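Side-chain contacts in beta-1,3-glucanosyltransferase (Rhizomucor miehei CAU432, PDB 4WTP), which belongs to glycoside hydrolase family 17, whose members are carbohydrate-active enzymes built as a beta/alpha barrel: residues A[183-188]-A[208-213]; A[163-168]-A[174-179]. All coordinates share one frame; numbering follows the deposited sequence. Where two conformers were deposited one is given.

Contact 1 (A[183-188]-A[208-213]); sequences LMMNAF and DQVVGA
In the right-handed beta-alpha-beta unit formed by strand 182-186, helix 196-212 and strand 219-223 of the (beta/alpha)8 barrel, Leu183 and Met185 meet Val210 in the layer between the parallel sheet and its outer helices. Val210 straddles the two strand residues, giving one methyl to each. CG1 of Val210 lies 3.6 Å from CD2 of Leu183, where the two side chains lie alongside, running in opposing senses. The other branch turns to the methionine: CG2 of Val210 is 3.7 Å from SD of Met185 and 3.9 Å from its CG. The split follows from the torsion of Val210, which sets CG1 opposite the backbone N (chi1 -180°) and leaves CG2 beside that N. The extended first two torsions of Met185 carry its sulfur out beside the valine, and the bend at chi3 (70°) turns CE off. No hydrogen bond crosses; the contact is apolar and buried. At the margin, CD2 of Leu183 comes to 4.3 Å from O of Ala213. Met185 also packs on Leu203, His206 and Tyr207 of the same helix, and Leu183 on Phe172. Val210 further touches Tyr169 and Val219, the latter on the neighbouring strand 219-223, whose Lys220 shares backbone hydrogen bonds with Leu183 and Met185.

Contact 2 (A[163-168]-A[174-179]); sequences VATADV and EVVVKE
Thr165 and Val176 are set nearly perpendicular, methyl against methyl: CG2 of Thr165 stands 4.0 Å from CG1 of Val176. The threonine's rotation separates its two branches. OG1 is anti to the backbone N (chi1 -162°), and CG2 falls between N and the carbonyl carbon, directed at the helix. The hydroxyl, by contrast, is hydrogen-bonded to O of Val130 on the adjoining strand 125-132, with a weak bond to O of Gly131, which helps to fix the rotation that presents the methyl to Val176. This is the first half of another beta-alpha-beta unit of the barrel, in which the short helix 174-177 links strand 163-167 to strand 182-186 and lies over the outer face of the sheet. Two residues back along the strand, Val163 also points toward the helical segment but meets backbone: its CG2 is 4.1 Å from O of Glu179, a loose contact, while the Glu179 carboxylate heads off from the strand. No hydrogen bond joins the segments, and just 85 Å² is buried between them. Helix 142-156 closes the flank, with Val156 against Val163 and Ile149 against Val176.

In the fold
Both segments of contact 2 precede those of contact 1 in sequence, and the contact centres lie about 10 Å apart in the same sector of the molecule. Each belongs to one of two successive beta-alpha-beta units, and strand 182-186 ends the first and begins the second. Strands 163-167 and 182-186 are neighbours in the parallel sheet, joined by probable hydrogen bonds from N of Met184 to O of Thr165 and from N of Asn186 to O of Asp167. On the outer side, O of Ala213 packs against CG2 of Val177. Together they place two consecutive helical elements against neighbouring strands of the barrel wall.

Contact 1 (A[183-188]-A[208-213])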
ATOM      1  N   LEU A 183      10.151  -7.476   2.108  1.00 10.83           N
ATOM      2  CA  LEU A 183       9.567  -6.669   3.173  1.00 10.38           C
ATOM      3  C   LEU A 183       8.902  -5.457   2.563  1.00 10.02           C
ATOM      4  O   LEU A 183       9.370  -4.945   1.538  1.00 10.05           O
ATOM      5  CB  LEU A 183      10.668  -6.190   4.109  1.00 10.16           C
ATOM      6  CG  LEU A 183      11.443  -7.185   4.977  1.00  9.67           C
ATOM      7  CD1 LEU A 183      12.342  -8.081   4.150  1.00 11.48           C
ATOM      8  CD2 LEU A 183      12.233  -6.464   6.043  1.00 10.67           C
ATOM      9  N   MET A 184       7.838  -4.967   3.201  1.00  9.62           N
ATOM     10  CA  MET A 184       7.258  -3.698   2.761  1.00 10.16           C
ATOM     11  C   MET A 184       7.053  -2.773   3.953  1.00 10.08           C
ATOM     12  O   MET A 184       6.418  -3.129   4.955  1.00 10.40           O
ATOM     13  CB  MET A 184       5.917  -3.892   2.053  1.00 10.75           C
ATOM     14  CG  MET A 184       5.941  -4.836   0.861  1.00 11.02           C
ATOM     15  SD  MET A 184       4.467  -4.697  -0.282  1.00 12.08           S
ATOM     16  CE  MET A 184       5.033  -3.324  -1.333  1.00 14.16           C
ATOM     17  N   MET A 185       7.588  -1.582   3.846  1.00  9.32           N
ATOM     18  CA  MET A 185       7.476  -0.574   4.893  1.00  8.76           C
ATOM     19  C   MET A 185       6.299   0.374   4.747  1.00  8.74           C
ATOM     20  O   MET A 185       6.062   0.913   3.715  1.00  9.26           O
ATOM     21  CB  MET A 185       8.747   0.262   4.880  1.00 20.00           C
ATOM     22  CG  MET A 185       8.846   1.292   6.028  1.00 20.00           C
ATOM     23  SD  MET A 185      10.377   2.382   6.064  1.00 20.00           S
ATOM     24  CE  MET A 185      10.120   3.483   4.603  1.00 20.00           C
ATOM     25  N   ASN A 186       5.608   0.583   5.857  1.00  8.79           N
ATOM     26  CA  ASN A 186       4.632   1.689   5.934  1.00  9.33           C
ATOM     27  C   ASN A 186       5.300   2.751   6.768  1.00  9.43           C
ATOM     28  O   ASN A 186       5.744   2.460   7.895  1.00 10.58           O
ATOM     29  CB  ASN A 186       3.380   1.275   6.704  1.00 10.57           C
ATOM     30  CG  ASN A 186       2.584   0.165   6.052  1.00 11.88           C
ATOM     31  OD1 ASN A 186       2.668  -0.099   4.867  1.00 11.60           O
ATOM     32  ND2 ASN A 186       1.731  -0.449   6.851  1.00 13.66           N
ATOM     33  N   ALA A 187       5.373   3.980   6.275  1.00 10.32           N
ATOM     34  CA  ALA A 187       5.970   5.055   7.078  1.00 10.34           C
ATOM     35  C   ALA A 187       5.360   6.368   6.670  1.00 10.28           C
ATOM     36  O   ALA A 187       5.322   6.689   5.473  1.00 12.10           O
ATOM     37  CB  ALA A 187       7.487   5.096   6.879  1.00 11.55           C
ATOM     38  N   PHE A 188       4.962   7.169   7.651  1.00 10.99           N
ATOM     39  CA  PHE A 188       4.435   8.497   7.408  1.00 10.89           C
ATOM     40  C   PHE A 188       5.110   9.512   8.302  1.00 11.06           C
ATOM     41  O   PHE A 188       4.666   9.729   9.448  1.00 12.01           O
ATOM     42  CB  PHE A 188       2.940   8.536   7.705  1.00 11.11           C
ATOM     43  CG  PHE A 188       2.103   7.741   6.729  1.00 10.52           C
ATOM     44  CD1 PHE A 188       1.919   6.360   6.924  1.00 12.49           C
ATOM     45  CD2 PHE A 188       1.469   8.372   5.641  1.00 10.26           C
ATOM     46  CE1 PHE A 188       1.147   5.619   6.039  1.00 12.24           C
ATOM     47  CE2 PHE A 188       0.676   7.627   4.761  1.00 11.25           C
ATOM     48  CZ  PHE A 188       0.532   6.258   4.962  1.00 10.53           C
ATOM     49  N   ASP A 208      16.167   2.702   5.481  1.00 11.82           N
ATOM     50  CA  ASP A 208      17.460   2.067   5.759  1.00 13.09           C
ATOM     51  C   ASP A 208      17.399   1.208   7.013  1.00 12.62           C
ATOM     52  O   ASP A 208      18.100   0.200   7.091  1.00 12.68           O
ATOM     53  CB  ASP A 208      18.560   3.118   5.876  1.00 15.03           C
ATOM     54  CG  ASP A 208      18.931   3.723   4.537  1.00 20.52           C
ATOM     55  OD1 ASP A 208      18.612   3.106   3.491  1.00 21.03           O
ATOM     56  OD2 ASP A 208      19.573   4.787   4.546  1.00 25.76           O
ATOM     57  N   GLN A 209      16.574   1.585   7.987  1.00 12.14           N
ATOM     58  CA  GLN A 209      16.375   0.732   9.169  1.00 12.94           C
ATOM     59  C   GLN A 209      15.705  -0.590   8.796  1.00 12.64           C
ATOM     60  O   GLN A 209      16.017  -1.638   9.354  1.00 13.27           O
ATOM     61  CB  GLN A 209      15.552   1.447  10.245  1.00 15.28           C
ATOM     62  CG  GLN A 209      16.256   2.668  10.810  1.00 18.55           C
ATOM     63  CD  GLN A 209      17.410   2.297  11.725  1.00 21.72           C
ATOM     64  OE1 GLN A 209      17.416   1.222  12.335  1.00 23.80           O
ATOM     65  NE2 GLN A 209      18.396   3.181  11.823  1.00 29.75           N
ATOM     66  N   VAL A 210      14.781  -0.559   7.841  1.00 11.65           N
ATOM     67  CA  VAL A 210      14.157  -1.788   7.390  1.00 11.30           C
ATOM     68  C   VAL A 210      15.172  -2.633   6.625  1.00 11.57           C
ATOM     69  O   VAL A 210      15.212  -3.862   6.780  1.00 12.13           O
ATOM     70  CB  VAL A 210      12.884  -1.545   6.569  1.00 10.55           C
ATOM     71  CG1 VAL A 210      12.262  -2.873   6.124  1.00 11.91           C
ATOM     72  CG2 VAL A 210      11.883  -0.775   7.395  1.00 11.95           C
ATOM     73  N   VAL A 211      15.998  -2.000   5.796  1.00 10.64           N
ATOM     74  CA  VAL A 211      17.103  -2.735   5.193  1.00 11.51           C
ATOM     75  C   VAL A 211      17.950  -3.392   6.296  1.00 11.24           C
ATOM     76  O   VAL A 211      18.398  -4.547   6.128  1.00 12.64           O
ATOM     77  CB  VAL A 211      17.962  -1.823   4.256  1.00 11.83           C
ATOM     78  CG1 VAL A 211      19.228  -2.547   3.780  1.00 12.48           C
ATOM     79  CG2 VAL A 211      17.128  -1.360   3.063  1.00 12.50           C
ATOM     80  N   GLY A 212      18.157  -2.676   7.392  1.00 11.96           N
ATOM     81  CA  GLY A 212      18.930  -3.228   8.508  1.00 12.87           C
ATOM     82  C   GLY A 212      18.323  -4.501   9.083  1.00 13.27           C
ATOM     83  O   GLY A 212      19.061  -5.345   9.641  1.00 13.52           O
ATOM     84  N   ALA A 213      17.005  -4.663   8.921  1.00 13.28           N
ATOM     85  CA  ALA A 213      16.277  -5.838   9.449  1.00 13.53           C
ATOM     86  C   ALA A 213      15.969  -6.886   8.376  1.00 13.29           C
ATOM     87  O   ALA A 213      15.319  -7.886   8.650  1.00 13.70           O
ATOM     88  CB  ALA A 213      14.979  -5.394  10.128  1.00 14.52           C
TER

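Contact 2 (A[163-168]-A[174-179])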
ATOM      1  N   VAL A 163       5.533 -13.430  -1.314  1.00 13.97           N
ATOM      2  CA  VAL A 163       4.842 -12.942  -0.122  1.00 13.20           C
ATOM      3  C   VAL A 163       5.664 -11.941   0.687  1.00 11.61           C
ATOM      4  O   VAL A 163       6.886 -12.050   0.820  1.00 12.57           O
ATOM      5  CB  VAL A 163       4.375 -14.093   0.809  1.00 16.03           C
ATOM      6  CG1 VAL A 163       3.517 -15.083   0.039  1.00 17.44           C
ATOM      7  CG2 VAL A 163       5.547 -14.799   1.432  1.00 18.61           C
ATOM      8  N   ALA A 164       4.957 -10.960   1.233  1.00 12.88           N
ATOM      9  CA  ALA A 164       5.552  -9.941   2.086  1.00 11.41           C
ATOM     10  C   ALA A 164       4.631  -9.737   3.270  1.00 12.07           C
ATOM     11  O   ALA A 164       3.537 -10.276   3.309  1.00 14.14           O
ATOM     12  CB  ALA A 164       5.693  -8.628   1.335  1.00 12.34           C
ATOM     13  N   THR A 165       5.107  -8.979   4.248  1.00 11.42           N
ATOM     14  CA  THR A 165       4.213  -8.322   5.181  1.00 11.36           C
ATOM     15  C   THR A 165       4.561  -6.848   5.205  1.00 10.57           C
ATOM     16  O   THR A 165       5.669  -6.469   4.818  1.00 10.84           O
ATOM     17  CB  THR A 165       4.299  -8.967   6.565  1.00 13.82           C
ATOM     18  OG1 THR A 165       3.132  -8.601   7.328  1.00 16.51           O
ATOM     19  CG2 THR A 165       5.614  -8.580   7.259  1.00 14.96           C
ATOM     20  N   ALA A 166       3.594  -6.028   5.593  1.00 10.15           N
ATOM     21  CA  ALA A 166       3.821  -4.584   5.694  1.00  9.47           C
ATOM     22  C   ALA A 166       3.763  -4.163   7.156  1.00  9.61           C
ATOM     23  O   ALA A 166       2.860  -4.595   7.877  1.00 10.94           O
ATOM     24  CB  ALA A 166       2.733  -3.834   4.916  1.00 10.11           C
ATOM     25  N   ASP A 167       4.725  -3.359   7.590  1.00  9.89           N
ATOM     26  CA  ASP A 167       4.688  -2.851   8.956  1.00 11.13           C
ATOM     27  C   ASP A 167       5.548  -1.624   9.066  1.00 10.53           C
ATOM     28  O   ASP A 167       6.200  -1.228   8.104  1.00 10.62           O
ATOM     29  CB  ASP A 167       5.091  -3.942   9.977  1.00 12.44           C
ATOM     30  CG  ASP A 167       4.272  -3.860  11.280  1.00 14.28           C
ATOM     31  OD1 ASP A 167       4.013  -2.753  11.756  1.00 14.19           O
ATOM     32  OD2 ASP A 167       3.832  -4.907  11.811  1.00 16.15           O
ATOM     33  N   VAL A 168       5.587  -1.045  10.262  1.00 11.26           N
ATOM     34  CA  VAL A 168       6.398   0.133  10.520  1.00 11.05           C
ATOM     35  C   VAL A 168       7.860  -0.244  10.627  1.00 11.31           C
ATOM     36  O   VAL A 168       8.201  -1.439  10.734  1.00 12.29           O
ATOM     37  CB  VAL A 168       5.926   0.881  11.779  1.00 12.70           C
ATOM     38  CG1 VAL A 168       4.506   1.345  11.569  1.00 13.34           C
ATOM     39  CG2 VAL A 168       6.047   0.005  13.019  1.00 13.25           C
ATOM     40  N   GLU A 174      13.248 -10.978  13.296  1.00 14.08           N
ATOM     41  CA  GLU A 174      13.913 -11.968  12.503  1.00 13.79           C
ATOM     42  C   GLU A 174      13.027 -13.163  12.178  1.00 13.59           C
ATOM     43  O   GLU A 174      13.071 -13.668  11.065  1.00 13.65           O
ATOM     44  CB  GLU A 174      15.196 -12.412  13.225  1.00 16.33           C
ATOM     45  CG  GLU A 174      16.064 -13.313  12.393  1.00 18.08           C
ATOM     46  CD  GLU A 174      17.358 -13.698  13.087  1.00 23.93           C
ATOM     47  OE1 GLU A 174      17.562 -13.373  14.279  1.00 27.63           O
ATOM     48  OE2 GLU A 174      18.167 -14.363  12.415  1.00 24.19           O
ATOM     49  N   VAL A 175      12.239 -13.629  13.148  0.58 13.89           N
ATOM     50  CA  VAL A 175      11.430 -14.827  12.920  0.58 14.61           C
ATOM     51  C   VAL A 175      10.411 -14.610  11.811  0.58 13.58           C
ATOM     52  O   VAL A 175      10.072 -15.541  11.082  0.58 14.87           O
ATOM     53  CB  VAL A 175      10.735 -15.337  14.192  0.58 16.34           C
ATOM     54  CG1 VAL A 175      11.757 -15.952  15.134  0.58 17.34           C
ATOM     55  CG2 VAL A 175       9.921 -14.245  14.881  0.58 13.99           C
ATOM     56  N   VAL A 176       9.909 -13.378  11.687  1.00 13.12           N
ATOM     57  CA  VAL A 176       8.996 -13.023  10.598  1.00 13.11           C
ATOM     58  C   VAL A 176       9.737 -12.879   9.269  1.00 11.84           C
ATOM     59  O   VAL A 176       9.347 -13.462   8.251  1.00 12.36           O
ATOM     60  CB  VAL A 176       8.208 -11.732  10.931  1.00 13.19           C
ATOM     61  CG1 VAL A 176       7.431 -11.227   9.724  1.00 15.63           C
ATOM     62  CG2 VAL A 176       7.248 -11.982  12.094  1.00 14.54           C
ATOM     63  N   VAL A 177      10.833 -12.131   9.306  1.00 11.98           N
ATOM     64  CA  VAL A 177      11.546 -11.817   8.063  1.00 12.13           C
ATOM     65  C   VAL A 177      12.075 -13.102   7.389  1.00 12.91           C
ATOM     66  O   VAL A 177      12.048 -13.225   6.167  1.00 14.27           O
ATOM     67  CB  VAL A 177      12.681 -10.815   8.325  1.00 12.22           C
ATOM     68  CG1 VAL A 177      13.485 -10.585   7.059  1.00 12.49           C
ATOM     69  CG2 VAL A 177      12.104  -9.470   8.783  1.00 12.92           C
ATOM     70  N   LYS A 178      12.455 -14.087   8.215  1.00 12.63           N
ATOM     71  CA  LYS A 178      12.872 -15.388   7.654  1.00 13.96           C
ATOM     72  C   LYS A 178      11.830 -16.045   6.731  1.00 14.88           C
ATOM     73  O   LYS A 178      12.194 -16.777   5.805  1.00 16.11           O
ATOM     74  CB  LYS A 178      13.232 -16.346   8.797  1.00 16.29           C
ATOM     75  CG  LYS A 178      14.551 -16.030   9.464  1.00 24.04           C
ATOM     76  CD  LYS A 178      14.965 -17.081  10.488  1.00 28.15           C
ATOM     77  CE  LYS A 178      16.355 -16.775  11.015  1.00 32.04           C
ATOM     78  NZ  LYS A 178      17.256 -16.312   9.922  1.00 31.67           N
ATOM     79  N   GLU A 179      10.543 -15.787   6.978  1.00 13.41           N
ATOM     80  CA  GLU A 179       9.496 -16.431   6.201  1.00 13.36           C
ATOM     81  C   GLU A 179       9.119 -15.649   4.942  1.00 13.36           C
ATOM     82  O   GLU A 179       8.387 -16.176   4.112  1.00 15.12           O
ATOM     83  CB  GLU A 179       8.254 -16.683   7.062  1.00 15.05           C
ATOM     84  CG  GLU A 179       8.494 -17.565   8.290  1.00 17.16           C
ATOM     85  CD  GLU A 179       9.199 -18.882   7.964  1.00 20.22           C
ATOM     86  OE1 GLU A 179       8.879 -19.487   6.922  1.00 21.00           O
ATOM     87  OE2 GLU A 179      10.082 -19.319   8.741  1.00 22.84           O
TER